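Local coordinates for uncharacterized protein (Bacteroides caccae, PDB 4L7A), which is of unknown function but is probably a zinc-dependent metallopeptidase of the Peptidase_MA clan, at residues Ser21-Trp26 and Lys64-Val69. Sequence-based numbering, arbitrary orientation. Where two conformers were deposited one is given.
Sequences SEFDRW and KLAKIV
The phenyl ring of Phe23 meets Ala66 with its edge: the methyl carbon Ala66 CB lies near the ring plane, 3.8 Å from Phe23 CZ. The Trp26 indole is met obliquely, by Ala66 CB and by the aliphatic chain of Lys67. This is apolar packing between two nearly parallel helices, 17-35 and 59-81, in a putative zinc-binding metallopeptidase of the Peptidase_MA clan. The short segments run at 13° to each other, with their axes 12.1 Å apart. Two large aromatic side chains span that wide gap, and the small Ala66 receives both of them.

In both aromatic residues chi1 is near 180°, with CG turned away from the backbone N, and this carries the rings across to helix 59-81. Ala66 CB sits 4.0 Å from Trp26 CZ3, on the six-membered ring of the indole. The Phe23 ring also meets that of Tyr41, and Tyr271, the C-terminal residue, packs edge-to-face with Trp26. Tyr31 OH, also on helix 17-35, hydrogen-bonds to Ala66 O and adds a polar tie.

The Lys67 chain, extended beyond CG, slants across the indole, and both CG and CE come close to Trp26 CZ2. The ammonium continues to the C-terminal region, where Lys67 NZ is hydrogen-bonded to the backbone oxygens of Asp266, His269 and Ile270. These bonds probably help hold the methylene chain against the tryptophan. Lys67 CE lies 4.0 Å from Trp26 CZ2. The closest approach of Lys67 to the indole is from CG to Trp26 CZ2, 3.8 Å.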
ATOM      1  N   SER A  21     -15.254  -3.001 -22.556  1.00 28.02           N
ATOM      2  CA  SER A  21     -14.147  -2.998 -23.512  1.00 29.87           C
ATOM      3  C   SER A  21     -13.413  -1.659 -23.437  1.00 29.45           C
ATOM      4  O   SER A  21     -12.211  -1.618 -23.619  1.00 31.09           O
ATOM      5  CB  SER A  21     -14.615  -3.232 -24.969  1.00 32.03           C
ATOM      6  OG  SER A  21     -15.232  -4.489 -25.031  1.00 33.31           O
ATOM      7  N   GLU A  22     -14.132  -0.566 -23.180  1.00 28.96           N
ATOM      8  CA  GLU A  22     -13.471   0.762 -23.029  1.00 29.57           C
ATOM      9  C   GLU A  22     -12.554   0.772 -21.791  1.00 27.25           C
ATOM     10  O   GLU A  22     -11.447   1.282 -21.846  1.00 29.20           O
ATOM     11  CB  GLU A  22     -14.511   1.908 -22.957  1.00 31.41           C
ATOM     12  CG  GLU A  22     -13.939   3.356 -22.976  1.00 34.18           C
ATOM     13  CD  GLU A  22     -14.991   4.457 -22.669  1.00 35.53           C
ATOM     14  OE1 GLU A  22     -16.208   4.143 -22.600  1.00 39.67           O
ATOM     15  OE2 GLU A  22     -14.605   5.646 -22.488  1.00 36.41           O
ATOM     16  N   PHE A  23     -13.017   0.202 -20.692  1.00 26.03           N
ATOM     17  CA  PHE A  23     -12.183   0.054 -19.497  1.00 26.72           C
ATOM     18  C   PHE A  23     -10.974  -0.875 -19.768  1.00 26.67           C
ATOM     19  O   PHE A  23      -9.868  -0.575 -19.345  1.00 25.15           O
ATOM     20  CB  PHE A  23     -13.026  -0.408 -18.307  1.00 25.59           C
ATOM     21  CG  PHE A  23     -12.353  -0.296 -16.959  1.00 26.30           C
ATOM     22  CD1 PHE A  23     -11.382   0.655 -16.685  1.00 25.45           C
ATOM     23  CD2 PHE A  23     -12.736  -1.143 -15.934  1.00 25.08           C
ATOM     24  CE1 PHE A  23     -10.807   0.727 -15.411  1.00 24.53           C
ATOM     25  CE2 PHE A  23     -12.152  -1.072 -14.664  1.00 24.69           C
ATOM     26  CZ  PHE A  23     -11.179  -0.142 -14.421  1.00 24.30           C
ATOM     27  N   ASP A  24     -11.182  -1.976 -20.486  1.00 28.55           N
ATOM     28  CA  ASP A  24     -10.061  -2.869 -20.806  1.00 28.56           C
ATOM     29  C   ASP A  24      -9.021  -2.098 -21.559  1.00 28.23           C
ATOM     30  O   ASP A  24      -7.848  -2.190 -21.277  1.00 25.82           O
ATOM     31  CB  ASP A  24     -10.473  -4.082 -21.620  1.00 31.58           C
ATOM     32  CG  ASP A  24     -11.411  -5.001 -20.871  1.00 34.89           C
ATOM     33  OD1 ASP A  24     -11.520  -4.924 -19.629  1.00 35.23           O
ATOM     34  OD2 ASP A  24     -12.083  -5.804 -21.548  1.00 43.59           O
ATOM     35  N   ARG A  25      -9.473  -1.303 -22.507  1.00 29.70           N
ATOM     36  CA  ARG A  25      -8.561  -0.475 -23.315  0.50 31.25           C
ATOM     37  C   ARG A  25      -7.801   0.481 -22.387  1.00 30.11           C
ATOM     38  O   ARG A  25      -6.594   0.590 -22.471  1.00 31.62           O
ATOM     39  CB  ARG A  25      -9.315   0.284 -24.447  0.50 32.52           C
ATOM     40  CG  ARG A  25      -8.582   0.319 -25.807  0.50 34.06           C
ATOM     41  CD  ARG A  25      -9.296   1.191 -26.905  0.50 34.54           C
ATOM     42  NE  ARG A  25      -8.941   2.620 -26.834  0.50 33.83           N
ATOM     43  CZ  ARG A  25      -9.760   3.606 -26.458  0.50 32.84           C
ATOM     44  NH1 ARG A  25     -11.018   3.365 -26.138  0.50 33.37           N
ATOM     45  NH2 ARG A  25      -9.323   4.841 -26.437  0.50 33.18           N
ATOM     46  N   TRP A  26      -8.516   1.151 -21.483  1.00 30.20           N
ATOM     47  CA  TRP A  26      -7.887   2.091 -20.559  1.00 26.96           C
ATOM     48  C   TRP A  26      -6.854   1.381 -19.670  1.00 25.10           C
ATOM     49  O   TRP A  26      -5.799   1.942 -19.377  1.00 24.25           O
ATOM     50  CB  TRP A  26      -8.968   2.778 -19.755  1.00 25.82           C
ATOM     51  CG  TRP A  26      -8.493   3.842 -18.905  1.00 26.01           C
ATOM     52  CD1 TRP A  26      -8.474   5.160 -19.211  1.00 27.42           C
ATOM     53  CD2 TRP A  26      -7.887   3.720 -17.598  1.00 24.92           C
ATOM     54  NE1 TRP A  26      -7.947   5.874 -18.168  1.00 25.82           N
ATOM     55  CE2 TRP A  26      -7.599   5.028 -17.155  1.00 24.28           C
ATOM     56  CE3 TRP A  26      -7.623   2.643 -16.744  1.00 24.55           C
ATOM     57  CZ2 TRP A  26      -7.033   5.302 -15.911  1.00 22.95           C
ATOM     58  CZ3 TRP A  26      -7.070   2.908 -15.480  1.00 22.58           C
ATOM     59  CH2 TRP A  26      -6.782   4.230 -15.083  1.00 23.46           C
ATOM     60  N   LYS A  64     -13.221   3.844 -10.595  1.00 22.11           N
ATOM     61  CA  LYS A  64     -12.764   4.874  -9.665  1.00 22.84           C
ATOM     62  C   LYS A  64     -11.523   4.412  -8.974  1.00 21.52           C
ATOM     63  O   LYS A  64     -10.541   5.141  -8.934  1.00 21.98           O
ATOM     64  CB  LYS A  64     -13.828   5.190  -8.631  1.00 24.50           C
ATOM     65  CG  LYS A  64     -15.027   5.846  -9.283  1.00 26.16           C
ATOM     66  CD  LYS A  64     -15.991   6.418  -8.282  1.00 28.96           C
ATOM     67  CE  LYS A  64     -17.276   6.757  -8.971  1.00 32.94           C
ATOM     68  NZ  LYS A  64     -18.155   7.330  -7.966  1.00 37.39           N
ATOM     69  N   LEU A  65     -11.544   3.177  -8.485  1.00 20.80           N
ATOM     70  CA  LEU A  65     -10.383   2.626  -7.774  1.00 22.27           C
ATOM     71  C   LEU A  65      -9.148   2.470  -8.656  1.00 22.53           C
ATOM     72  O   LEU A  65      -8.054   2.778  -8.218  1.00 20.27           O
ATOM     73  CB  LEU A  65     -10.709   1.288  -7.149  1.00 23.02           C
ATOM     74  CG  LEU A  65     -11.452   1.467  -5.855  1.00 25.00           C
ATOM     75  CD1 LEU A  65     -12.063   0.140  -5.436  1.00 26.64           C
ATOM     76  CD2 LEU A  65     -10.470   1.943  -4.771  1.00 24.67           C
ATOM     77  N   ALA A  66      -9.327   2.055  -9.916  1.00 20.53           N
ATOM     78  CA  ALA A  66      -8.185   1.971 -10.804  1.00 20.83           C
ATOM     79  C   ALA A  66      -7.547   3.325 -10.984  1.00 19.17           C
ATOM     80  O   ALA A  66      -6.330   3.421 -11.071  1.00 20.34           O
ATOM     81  CB  ALA A  66      -8.581   1.429 -12.126  1.00 22.48           C
ATOM     82  N   LYS A  67      -8.327   4.374 -11.017  1.00 19.54           N
ATOM     83  CA  LYS A  67      -7.762   5.723 -11.200  1.00 20.52           C
ATOM     84  C   LYS A  67      -7.155   6.283  -9.899  1.00 20.45           C
ATOM     85  O   LYS A  67      -6.148   7.018  -9.937  1.00 20.80           O
ATOM     86  CB  LYS A  67      -8.813   6.711 -11.708  1.00 21.71           C
ATOM     87  CG  LYS A  67      -9.334   6.413 -13.096  1.00 22.66           C
ATOM     88  CD  LYS A  67     -10.061   7.601 -13.681  1.00 24.20           C
ATOM     89  CE  LYS A  67     -10.419   7.364 -15.182  1.00 24.98           C
ATOM     90  NZ  LYS A  67     -11.156   8.535 -15.671  1.00 26.63           N
ATOM     91  N   ILE A  68      -7.777   5.974  -8.765  1.00 19.66           N
ATOM     92  CA  ILE A  68      -7.264   6.424  -7.473  1.00 20.06           C
ATOM     93  C   ILE A  68      -5.914   5.751  -7.165  1.00 21.16           C
ATOM     94  O   ILE A  68      -4.944   6.408  -6.706  1.00 19.37           O
ATOM     95  CB  ILE A  68      -8.302   6.195  -6.399  1.00 20.29           C
ATOM     96  CG1 ILE A  68      -9.475   7.158  -6.681  1.00 20.52           C
ATOM     97  CG2 ILE A  68      -7.741   6.457  -5.029  1.00 20.03           C
ATOM     98  CD1 ILE A  68     -10.676   6.986  -5.748  1.00 20.86           C
ATOM     99  N   VAL A  69      -5.864   4.448  -7.389  1.00 20.61           N
ATOM    100  CA  VAL A  69      -4.641   3.650  -7.148  1.00 21.08           C
ATOM    101  C   VAL A  69      -3.462   4.143  -8.005  1.00 21.52           C
ATOM    102  O   VAL A  69      -2.321   4.246  -7.531  1.00 20.55           O
ATOM    103  CB  VAL A  69      -4.931   2.182  -7.398  1.00 22.30           C
ATOM    104  CG1 VAL A  69      -3.690   1.341  -7.390  1.00 22.91           C
ATOM    105  CG2 VAL A  69      -5.862   1.653  -6.298  1.00 22.15           C
TER